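Local coordinates for protein adenine phosphoribosyltransferase (Leishmania donovani, PDB 1QCC) that probably catalyses the transfer of a phosphoribosyl group from 5-phospho-alpha-D-ribose 1-diphosphate to adenine, giving AMP and diphosphate in purine salvage, at residues H74-D79 against V141-D146. Residues are numbered along the deposited sequence; the frame is centred on the assembly and turned at random.
Sequences HILGFD and VVLIDD
F78 lays its ring against L143, I144 and D145, meeting D145 and L143 at its edge and the carbonyl of I144 over one face. D145 OD1 sits 3.3 Å from F78 CD2, near the ring plane. The carboxylate is turned 59° from the ring, and L143 CD2 comes up to F78 CZ. In F78, CG is anti to the carbonyl carbon (chi1 -58°), which turns the ring toward the other strand and sets one face over I144 O, offset toward the rim. I144 O also accepts a hydrogen bond from F78 N at 3.1 Å. It is the last of four backbone hydrogen bonds in a parallel ladder, after V142 N to H74 O, L76 N to V142 O at 2.7 Å, and I144 N to L76 O. On the I75 side of the sheet, I75 CD1 packs on V142 CB at 3.5 Å; on the other, L76 CB meets V141 CG1 at 3.6 Å. D145 binds AMP and magnesium, and with D146 forms an acidic pair, as in type I phosphoribosyltransferases. Strand 74-78 runs between 97-100, outermost within this chain, and 140-145, which has 167-173 on its far side; helix 152-163 packs over L76, F78 and L143.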
ATOM      1  N   HIS A  74       5.054  15.611   6.698  1.00 17.47           N
ATOM      2  CA  HIS A  74       4.893  14.163   6.548  1.00 16.67           C
ATOM      3  C   HIS A  74       3.504  13.782   6.044  1.00 15.94           C
ATOM      4  O   HIS A  74       2.531  14.522   6.206  1.00 14.36           O
ATOM      5  CB  HIS A  74       5.052  13.434   7.900  1.00 14.78           C
ATOM      6  CG  HIS A  74       6.402  13.567   8.539  1.00 14.43           C
ATOM      7  ND1 HIS A  74       6.789  14.687   9.241  1.00 14.43           N
ATOM      8  CD2 HIS A  74       7.425  12.685   8.647  1.00 15.68           C
ATOM      9  CE1 HIS A  74       7.990  14.491   9.755  1.00 13.92           C
ATOM     10  NE2 HIS A  74       8.397  13.283   9.411  1.00 15.03           N
ATOM     11  N   ILE A  75       3.431  12.580   5.483  1.00 16.00           N
ATOM     12  CA  ILE A  75       2.187  11.986   5.013  1.00 15.18           C
ATOM     13  C   ILE A  75       2.126  10.628   5.746  1.00 14.48           C
ATOM     14  O   ILE A  75       3.071   9.835   5.681  1.00 14.69           O
ATOM     15  CB  ILE A  75       2.195  11.726   3.489  1.00 16.17           C
ATOM     16  CG1 ILE A  75       2.358  13.035   2.695  1.00 17.14           C
ATOM     17  CG2 ILE A  75       0.929  10.977   3.086  1.00 14.96           C
ATOM     18  CD1 ILE A  75       1.202  13.983   2.793  0.50 12.22           C
ATOM     19  N   LEU A  76       1.068  10.405   6.515  1.00 12.37           N
ATOM     20  CA  LEU A  76       0.901   9.152   7.245  1.00 11.34           C
ATOM     21  C   LEU A  76      -0.259   8.381   6.612  1.00 10.91           C
ATOM     22  O   LEU A  76      -1.405   8.821   6.661  1.00 12.05           O
ATOM     23  CB  LEU A  76       0.630   9.430   8.730  1.00 13.75           C
ATOM     24  CG  LEU A  76       0.219   8.274   9.655  1.00 14.88           C
ATOM     25  CD1 LEU A  76       1.347   7.267   9.796  1.00 12.75           C
ATOM     26  CD2 LEU A  76      -0.163   8.822  11.012  1.00 13.81           C
ATOM     27  N   GLY A  77       0.054   7.243   5.998  1.00 12.03           N
ATOM     28  CA  GLY A  77      -0.964   6.434   5.345  1.00 10.38           C
ATOM     29  C   GLY A  77      -1.346   5.207   6.147  1.00 12.03           C
ATOM     30  O   GLY A  77      -0.496   4.603   6.810  1.00 11.50           O
ATOM     31  N   PHE A  78      -2.620   4.827   6.058  1.00  9.85           N
ATOM     32  CA  PHE A  78      -3.157   3.678   6.787  1.00 11.21           C
ATOM     33  C   PHE A  78      -2.989   2.365   6.010  1.00 12.99           C
ATOM     34  O   PHE A  78      -3.204   2.318   4.800  1.00 12.44           O
ATOM     35  CB  PHE A  78      -4.649   3.897   7.102  1.00 11.18           C
ATOM     36  CG  PHE A  78      -4.946   5.142   7.919  1.00 13.31           C
ATOM     37  CD1 PHE A  78      -3.925   5.988   8.352  1.00 13.92           C
ATOM     38  CD2 PHE A  78      -6.262   5.471   8.238  1.00 12.52           C
ATOM     39  CE1 PHE A  78      -4.210   7.144   9.090  1.00 14.16           C
ATOM     40  CE2 PHE A  78      -6.560   6.619   8.970  1.00 11.38           C
ATOM     41  CZ  PHE A  78      -5.531   7.458   9.397  1.00 14.44           C
ATOM     42  N   ASP A  79      -2.629   1.300   6.722  1.00 13.61           N
ATOM     43  CA  ASP A  79      -2.431  -0.032   6.144  1.00 13.79           C
ATOM     44  C   ASP A  79      -3.804  -0.627   5.793  1.00 16.34           C
ATOM     45  O   ASP A  79      -4.648  -0.793   6.677  1.00 16.57           O
ATOM     46  CB  ASP A  79      -1.720  -0.896   7.198  1.00 14.59           C
ATOM     47  CG  ASP A  79      -1.258  -2.259   6.675  1.00 15.49           C
ATOM     48  OD1 ASP A  79      -1.547  -2.653   5.528  1.00 16.74           O
ATOM     49  OD2 ASP A  79      -0.581  -2.956   7.455  1.00 14.27           O
ATOM     50  N   VAL A 141       1.600  16.653   9.958  1.00 14.78           N
ATOM     51  CA  VAL A 141       1.216  15.440   9.260  1.00 14.90           C
ATOM     52  C   VAL A 141      -0.139  15.386   8.577  1.00 15.59           C
ATOM     53  O   VAL A 141      -1.162  15.757   9.158  1.00 16.44           O
ATOM     54  CB  VAL A 141       1.277  14.240  10.233  1.00 14.41           C
ATOM     55  CG1 VAL A 141       1.121  12.925   9.480  1.00 14.35           C
ATOM     56  CG2 VAL A 141       2.575  14.262  11.025  1.00 13.53           C
ATOM     57  N   VAL A 142      -0.131  14.903   7.340  1.00 13.47           N
ATOM     58  CA  VAL A 142      -1.360  14.710   6.597  1.00 13.65           C
ATOM     59  C   VAL A 142      -1.651  13.214   6.720  1.00 15.83           C
ATOM     60  O   VAL A 142      -0.775  12.387   6.446  1.00 16.15           O
ATOM     61  CB  VAL A 142      -1.203  15.058   5.107  1.00 11.77           C
ATOM     62  CG1 VAL A 142      -2.463  14.677   4.339  1.00 13.32           C
ATOM     63  CG2 VAL A 142      -0.932  16.535   4.942  1.00 15.41           C
ATOM     64  N   LEU A 143      -2.832  12.875   7.233  1.00 14.82           N
ATOM     65  CA  LEU A 143      -3.250  11.478   7.360  1.00 14.21           C
ATOM     66  C   LEU A 143      -4.044  11.128   6.100  1.00 12.71           C
ATOM     67  O   LEU A 143      -4.866  11.928   5.657  1.00 12.41           O
ATOM     68  CB  LEU A 143      -4.137  11.277   8.596  1.00 16.20           C
ATOM     69  CG  LEU A 143      -3.503  11.220   9.989  1.00 18.74           C
ATOM     70  CD1 LEU A 143      -2.662  12.450  10.246  1.00 25.39           C
ATOM     71  CD2 LEU A 143      -4.591  11.117  11.037  1.00 20.63           C
ATOM     72  N   ILE A 144      -3.805   9.949   5.527  1.00 13.31           N
ATOM     73  CA  ILE A 144      -4.513   9.529   4.318  1.00 11.81           C
ATOM     74  C   ILE A 144      -4.972   8.057   4.309  1.00 12.78           C
ATOM     75  O   ILE A 144      -4.316   7.171   4.858  1.00 14.56           O
ATOM     76  CB  ILE A 144      -3.687   9.856   3.037  1.00 11.77           C
ATOM     77  CG1 ILE A 144      -4.555   9.695   1.785  1.00 12.49           C
ATOM     78  CG2 ILE A 144      -2.447   8.970   2.946  1.00 13.73           C
ATOM     79  CD1 ILE A 144      -3.924  10.242   0.513  1.00 11.39           C
ATOM     80  N   ASP A 145      -6.128   7.822   3.698  1.00 13.45           N
ATOM     81  CA  ASP A 145      -6.720   6.492   3.581  1.00 13.45           C
ATOM     82  C   ASP A 145      -7.748   6.609   2.453  1.00 14.61           C
ATOM     83  O   ASP A 145      -8.102   7.721   2.044  1.00 14.01           O
ATOM     84  CB  ASP A 145      -7.405   6.103   4.902  1.00 13.07           C
ATOM     85  CG  ASP A 145      -7.738   4.615   4.994  1.00 15.53           C
ATOM     86  OD1 ASP A 145      -8.318   4.206   6.021  1.00 14.78           O
ATOM     87  OD2 ASP A 145      -7.429   3.849   4.060  1.00 20.29           O
ATOM     88  N   ASP A 146      -8.224   5.484   1.936  1.00 13.46           N
ATOM     89  CA  ASP A 146      -9.195   5.549   0.853  1.00 13.90           C
ATOM     90  C   ASP A 146     -10.616   5.949   1.269  1.00 14.41           C
ATOM     91  O   ASP A 146     -11.215   6.837   0.664  1.00 13.27           O
ATOM     92  CB  ASP A 146      -9.202   4.247   0.040  1.00 11.59           C
ATOM     93  CG  ASP A 146      -9.812   3.069   0.788  1.00 14.65           C
ATOM     94  OD1 ASP A 146     -10.409   2.207   0.107  1.00 15.23           O
ATOM     95  OD2 ASP A 146      -9.692   2.989   2.034  1.00 11.87           O
TER